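Local coordinates for protein BIFUNCTIONAL PROTEIN Proline utilization A (PutA) (Corynebacterium freiburgense, PDB 5UX5) that probably oxidises proline to glutamate in two steps, pairing an FAD-dependent proline dehydrogenase with an NAD-dependent aldehyde dehydrogenase in one chain, at residues R212-Y217 with E247-E252; R218-R223 with L256-G261. One frame throughout, in Å; residues are numbered along the deposited sequence.

Contact 1: residues R212-Y217 with E247-E252; sequences RLRPLY and EELLME
Segments 212-217 and 247-252, on helices 202-221 and 239-251, come closest at R214 and L249, CA to CA 8.1 Å. Segment 212-217 is helical throughout but kinked at P215 and L216: the proline N carries no hydrogen, and L216 N makes a weak bond to L213 O, three residues back. In segment 247-252 the chain leaves its helix, and E252 lies in the loop that follows. L249 carries the apolar half of the contact. With CG anti to the backbone N (chi1 -160°), its two methyls divide between two partners: CD2 sits over one face of the Y217 ring, 3.8 Å from the centroid and offset toward the rim, a CH-pi contact, while CD1 lies 3.8 Å from R214 CG. Helices 202-221 and 239-251 are neighbouring outer helices of the proline dehydrogenase barrel, a TIM-barrel relative, separated in sequence by strand 228-232, and the Y217 side chain is about 13 Å from the bound FAD. Beyond L249, the extended R214 chain brings its guanidinium side-on to E252. R214 NE donates to E252 OE1 at 3.2 Å, on the syn lone pair, with an N-H...O angle of 164°; R214 NH2 reaches E252 OE2 at 3.3 Å. Both oxygens lie near the guanidinium plane, so this two-point salt bridge restrains rotation of both groups, although the guanidinium and carboxylate planes remain 31° apart.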
# COMPACT_ATOMS: atom_id res chain seq x y z
N ARG A 212 -21.30 -10.13 -17.26
CA ARG A 212 -20.52 -9.67 -18.40
C ARG A 212 -20.06 -10.80 -19.32
O ARG A 212 -19.90 -10.56 -20.52
CB ARG A 212 -19.30 -8.88 -17.92
CG ARG A 212 -19.66 -7.53 -17.36
CD ARG A 212 -18.41 -6.81 -16.98
NE ARG A 212 -18.66 -5.44 -16.58
CZ ARG A 212 -17.72 -4.63 -16.10
NH1 ARG A 212 -16.49 -5.10 -15.98
NH2 ARG A 212 -17.99 -3.37 -15.76
N LEU A 213 -19.85 -12.01 -18.79
CA LEU A 213 -19.27 -13.08 -19.59
C LEU A 213 -20.30 -13.95 -20.32
O LEU A 213 -19.93 -14.63 -21.28
CB LEU A 213 -18.37 -13.96 -18.73
CG LEU A 213 -16.95 -13.44 -18.52
CD1 LEU A 213 -16.27 -14.27 -17.47
CD2 LEU A 213 -16.19 -13.51 -19.83
N ARG A 214 -21.58 -13.92 -19.91
CA ARG A 214 -22.59 -14.74 -20.58
C ARG A 214 -22.68 -14.49 -22.08
O ARG A 214 -22.75 -15.48 -22.83
CB ARG A 214 -23.96 -14.54 -19.91
CG ARG A 214 -24.12 -15.21 -18.56
CD ARG A 214 -25.49 -14.95 -17.97
NE ARG A 214 -25.56 -15.36 -16.58
CZ ARG A 214 -25.64 -14.49 -15.57
NH1 ARG A 214 -25.68 -13.19 -15.82
NH2 ARG A 214 -25.67 -14.92 -14.31
N PRO A 215 -22.65 -13.26 -22.60
CA PRO A 215 -22.62 -13.12 -24.07
C PRO A 215 -21.46 -13.86 -24.70
O PRO A 215 -21.61 -14.38 -25.81
CB PRO A 215 -22.51 -11.60 -24.29
CG PRO A 215 -22.79 -10.97 -22.99
CD PRO A 215 -22.91 -11.98 -21.91
N LEU A 216 -20.31 -13.91 -24.03
CA LEU A 216 -19.15 -14.60 -24.59
C LEU A 216 -19.37 -16.11 -24.65
O LEU A 216 -18.97 -16.77 -25.62
CB LEU A 216 -17.90 -14.29 -23.78
CG LEU A 216 -16.73 -15.13 -24.26
CD1 LEU A 216 -16.21 -14.56 -25.57
CD2 LEU A 216 -15.64 -15.27 -23.22
N TYR A 217 -19.95 -16.69 -23.60
CA TYR A 217 -20.17 -18.14 -23.58
C TYR A 217 -21.30 -18.54 -24.52
O TYR A 217 -21.26 -19.62 -25.11
CB TYR A 217 -20.45 -18.60 -22.15
CG TYR A 217 -19.22 -18.65 -21.26
CD1 TYR A 217 -18.72 -17.50 -20.65
CD2 TYR A 217 -18.58 -19.86 -21.01
CE1 TYR A 217 -17.61 -17.54 -19.84
CE2 TYR A 217 -17.47 -19.91 -20.20
CZ TYR A 217 -16.99 -18.75 -19.61
OH TYR A 217 -15.88 -18.81 -18.80
N GLU A 247 -17.84 -22.34 -11.68
CA GLU A 247 -18.80 -23.37 -11.27
C GLU A 247 -20.23 -22.86 -11.30
O GLU A 247 -21.15 -23.58 -11.72
CB GLU A 247 -18.45 -23.90 -9.88
CG GLU A 247 -17.16 -24.66 -9.92
CD GLU A 247 -16.72 -25.25 -8.59
OE1 GLU A 247 -15.55 -25.63 -8.52
OE2 GLU A 247 -17.50 -25.31 -7.61
N GLU A 248 -20.46 -21.62 -10.90
CA GLU A 248 -21.82 -21.11 -10.99
C GLU A 248 -22.26 -21.01 -12.46
O GLU A 248 -23.33 -21.52 -12.83
CB GLU A 248 -21.90 -19.76 -10.28
CG GLU A 248 -21.84 -19.88 -8.78
CD GLU A 248 -22.09 -18.55 -8.10
OE1 GLU A 248 -21.90 -18.45 -6.85
OE2 GLU A 248 -22.47 -17.60 -8.82
N LEU A 249 -21.40 -20.47 -13.32
CA LEU A 249 -21.80 -20.22 -14.70
C LEU A 249 -22.08 -21.51 -15.44
O LEU A 249 -23.08 -21.62 -16.16
CB LEU A 249 -20.73 -19.42 -15.42
CG LEU A 249 -21.16 -18.68 -16.68
CD1 LEU A 249 -22.27 -17.72 -16.34
CD2 LEU A 249 -19.97 -17.93 -17.26
N LEU A 250 -21.25 -22.52 -15.22
CA LEU A 250 -21.37 -23.77 -15.96
C LEU A 250 -22.51 -24.66 -15.47
O LEU A 250 -22.75 -25.71 -16.08
CB LEU A 250 -20.04 -24.53 -15.91
CG LEU A 250 -18.91 -23.93 -16.74
CD1 LEU A 250 -17.74 -24.89 -16.85
CD2 LEU A 250 -19.44 -23.56 -18.12
N MET A 251 -23.20 -24.31 -14.38
CA MET A 251 -24.37 -25.07 -13.94
C MET A 251 -25.68 -24.42 -14.36
O MET A 251 -26.73 -25.04 -14.22
CB MET A 251 -24.36 -25.25 -12.41
CG MET A 251 -23.26 -26.16 -11.89
SD MET A 251 -23.23 -27.79 -12.66
CE MET A 251 -24.76 -28.50 -12.06
N GLU A 252 -25.64 -23.20 -14.89
CA GLU A 252 -26.84 -22.56 -15.40
C GLU A 252 -27.43 -23.39 -16.54
O GLU A 252 -26.69 -23.99 -17.32
CB GLU A 252 -26.52 -21.15 -15.87
CG GLU A 252 -26.20 -20.25 -14.74
CD GLU A 252 -25.76 -18.87 -15.16
OE1 GLU A 252 -25.97 -18.49 -16.34
OE2 GLU A 252 -25.18 -18.17 -14.30

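Contact 2: residues R218-R223 with L256-G261; sequences RLALQR and LGLEAG
Here an outer helix of the proline dehydrogenase barrel packs on the loop that leads into one of its strands: the C-terminal part of helix 202-221 lies against the approach to strand 260-265, one of the parallel strands of the barrel wall. L258 is the residue of that loop that enters the interface, and its CA comes within 7.1 Å of the CA of L221. No hydrogen bond joins the two segments; the evidence for their association is apolar contact, with 141 Å² of surface buried in all. L258 points toward the helix, and its CG is anti to the backbone N (chi1 -179°), which carries the isobutyl group across to two helix residues in succession. A220 faces the loop directly, its CB meeting the CD1 methyl of L258 at 4.2 Å. L221 takes part differently. Its CA-CB bond runs alongside the loop, and it is the CD2 methyl at the end of the chain that turns in to L258. Having CG beside the backbone N (chi1 -64°) and an extended second torsion sets that methyl against the base of the L258 side chain.

H226, in the connection to strand 228-232, touches both L221 and L258, while R218 forms a salt bridge with E254, earlier in the same loop. On the barrel side, G261 shares backbone hydrogen bonds with I229 and L231, and A260 with K294, tying the strand to neighbours on either side. Within the leucine pair, L221 CD2 comes to 3.9 Å from L258 CB and 4.1 Å from L258 CD1, so one methyl touches both the root and a branch of its partner.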
# COMPACT_ATOMS: atom_id res chain seq x y z
N ARG A 218 -22.29 -17.68 -24.70
CA ARG A 218 -23.33 -17.93 -25.68
C ARG A 218 -22.73 -18.06 -27.07
O ARG A 218 -23.21 -18.86 -27.89
CB ARG A 218 -24.34 -16.80 -25.66
CG ARG A 218 -25.27 -16.91 -24.53
CD ARG A 218 -26.13 -15.73 -24.44
NE ARG A 218 -26.71 -15.70 -23.12
CZ ARG A 218 -27.06 -14.59 -22.51
NH1 ARG A 218 -26.89 -13.44 -23.15
NH2 ARG A 218 -27.58 -14.62 -21.29
N LEU A 219 -21.72 -17.23 -27.36
CA LEU A 219 -21.08 -17.31 -28.67
C LEU A 219 -20.45 -18.67 -28.91
O LEU A 219 -20.44 -19.15 -30.05
CB LEU A 219 -20.02 -16.23 -28.83
CG LEU A 219 -20.47 -14.78 -28.99
CD1 LEU A 219 -19.24 -13.99 -29.32
CD2 LEU A 219 -21.52 -14.60 -30.07
N ALA A 220 -19.98 -19.33 -27.84
CA ALA A 220 -19.45 -20.68 -27.96
C ALA A 220 -20.55 -21.73 -28.10
O ALA A 220 -20.27 -22.84 -28.55
CB ALA A 220 -18.58 -21.01 -26.75
N LEU A 221 -21.79 -21.42 -27.69
CA LEU A 221 -22.92 -22.31 -27.91
C LEU A 221 -23.51 -22.18 -29.31
O LEU A 221 -24.23 -23.09 -29.73
CB LEU A 221 -24.03 -22.04 -26.89
CG LEU A 221 -23.86 -22.25 -25.39
CD1 LEU A 221 -25.11 -21.78 -24.66
CD2 LEU A 221 -23.57 -23.72 -25.08
N GLN A 222 -23.30 -21.06 -30.00
CA GLN A 222 -23.88 -20.87 -31.32
C GLN A 222 -23.11 -21.59 -32.42
O GLN A 222 -23.60 -21.67 -33.55
CB GLN A 222 -24.03 -19.36 -31.61
CG GLN A 222 -23.61 -18.82 -32.99
CD GLN A 222 -23.43 -17.29 -32.99
OE1 GLN A 222 -24.22 -16.55 -32.38
NE2 GLN A 222 -22.39 -16.81 -33.68
N ARG A 223 -21.94 -22.15 -32.11
CA ARG A 223 -21.19 -22.93 -33.08
C ARG A 223 -21.12 -24.39 -32.65
O ARG A 223 -21.01 -24.69 -31.46
CB ARG A 223 -19.77 -22.39 -33.28
CG ARG A 223 -19.72 -21.02 -33.88
CD ARG A 223 -18.38 -20.40 -33.66
NE ARG A 223 -17.27 -21.26 -34.06
CZ ARG A 223 -16.01 -20.99 -33.73
NH1 ARG A 223 -15.74 -19.90 -33.03
NH2 ARG A 223 -15.02 -21.78 -34.10
N LEU A 256 -25.28 -25.74 -19.44
CA LEU A 256 -25.01 -27.01 -18.78
C LEU A 256 -24.23 -27.97 -19.68
O LEU A 256 -23.45 -28.79 -19.18
CB LEU A 256 -26.32 -27.67 -18.35
CG LEU A 256 -26.09 -28.79 -17.31
CD1 LEU A 256 -25.20 -28.31 -16.13
CD2 LEU A 256 -27.37 -29.47 -16.83
N GLY A 257 -24.37 -27.85 -21.00
CA GLY A 257 -23.67 -28.77 -21.88
C GLY A 257 -22.43 -28.24 -22.58
O GLY A 257 -21.97 -28.85 -23.55
N LEU A 258 -21.85 -27.15 -22.07
CA LEU A 258 -20.70 -26.51 -22.69
C LEU A 258 -19.42 -26.94 -21.98
O LEU A 258 -19.27 -26.74 -20.77
CB LEU A 258 -20.83 -24.99 -22.64
CG LEU A 258 -19.68 -24.19 -23.28
CD1 LEU A 258 -19.54 -24.57 -24.74
CD2 LEU A 258 -19.92 -22.69 -23.11
N GLU A 259 -18.51 -27.52 -22.74
CA GLU A 259 -17.18 -27.87 -22.25
C GLU A 259 -16.33 -26.61 -22.18
O GLU A 259 -16.09 -25.97 -23.21
CB GLU A 259 -16.56 -28.91 -23.19
CG GLU A 259 -15.73 -29.97 -22.54
CD GLU A 259 -15.58 -31.21 -23.41
OE1 GLU A 259 -14.53 -31.34 -24.09
OE2 GLU A 259 -16.51 -32.04 -23.43
N ALA A 260 -15.87 -26.27 -20.98
CA ALA A 260 -15.07 -25.07 -20.74
C ALA A 260 -14.02 -25.38 -19.68
O ALA A 260 -14.05 -26.42 -19.03
CB ALA A 260 -15.94 -23.89 -20.30
N GLY A 261 -13.05 -24.48 -19.54
CA GLY A 261 -11.83 -24.78 -18.81
C GLY A 261 -11.41 -23.67 -17.87
O GLY A 261 -11.87 -22.54 -17.95

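Overall arrangement
Helix 202-221 supplies one side of both contacts, whose centres lie 9 Å apart; the other sides follow one another in the chain, from helix 239-251 through the loop into strand 260-265. Contact 1 joins helix to helix and is partly buried: a salt bridge between partly exposed residues accompanies an aliphatic-aromatic core. Contact 2 joins helix to the approach of a barrel strand, is buried, and relies on apolar contacts alone, over less surface (141 against 232 Å²). Their apolar parts are continuous, since Y217 CD2 of contact 1 lies 3.8 Å from L258 CD2 of contact 2. Separately, L250 CD1 of helix 239-251 touches A260 CB, near the start of the strand, at 4.0 Å.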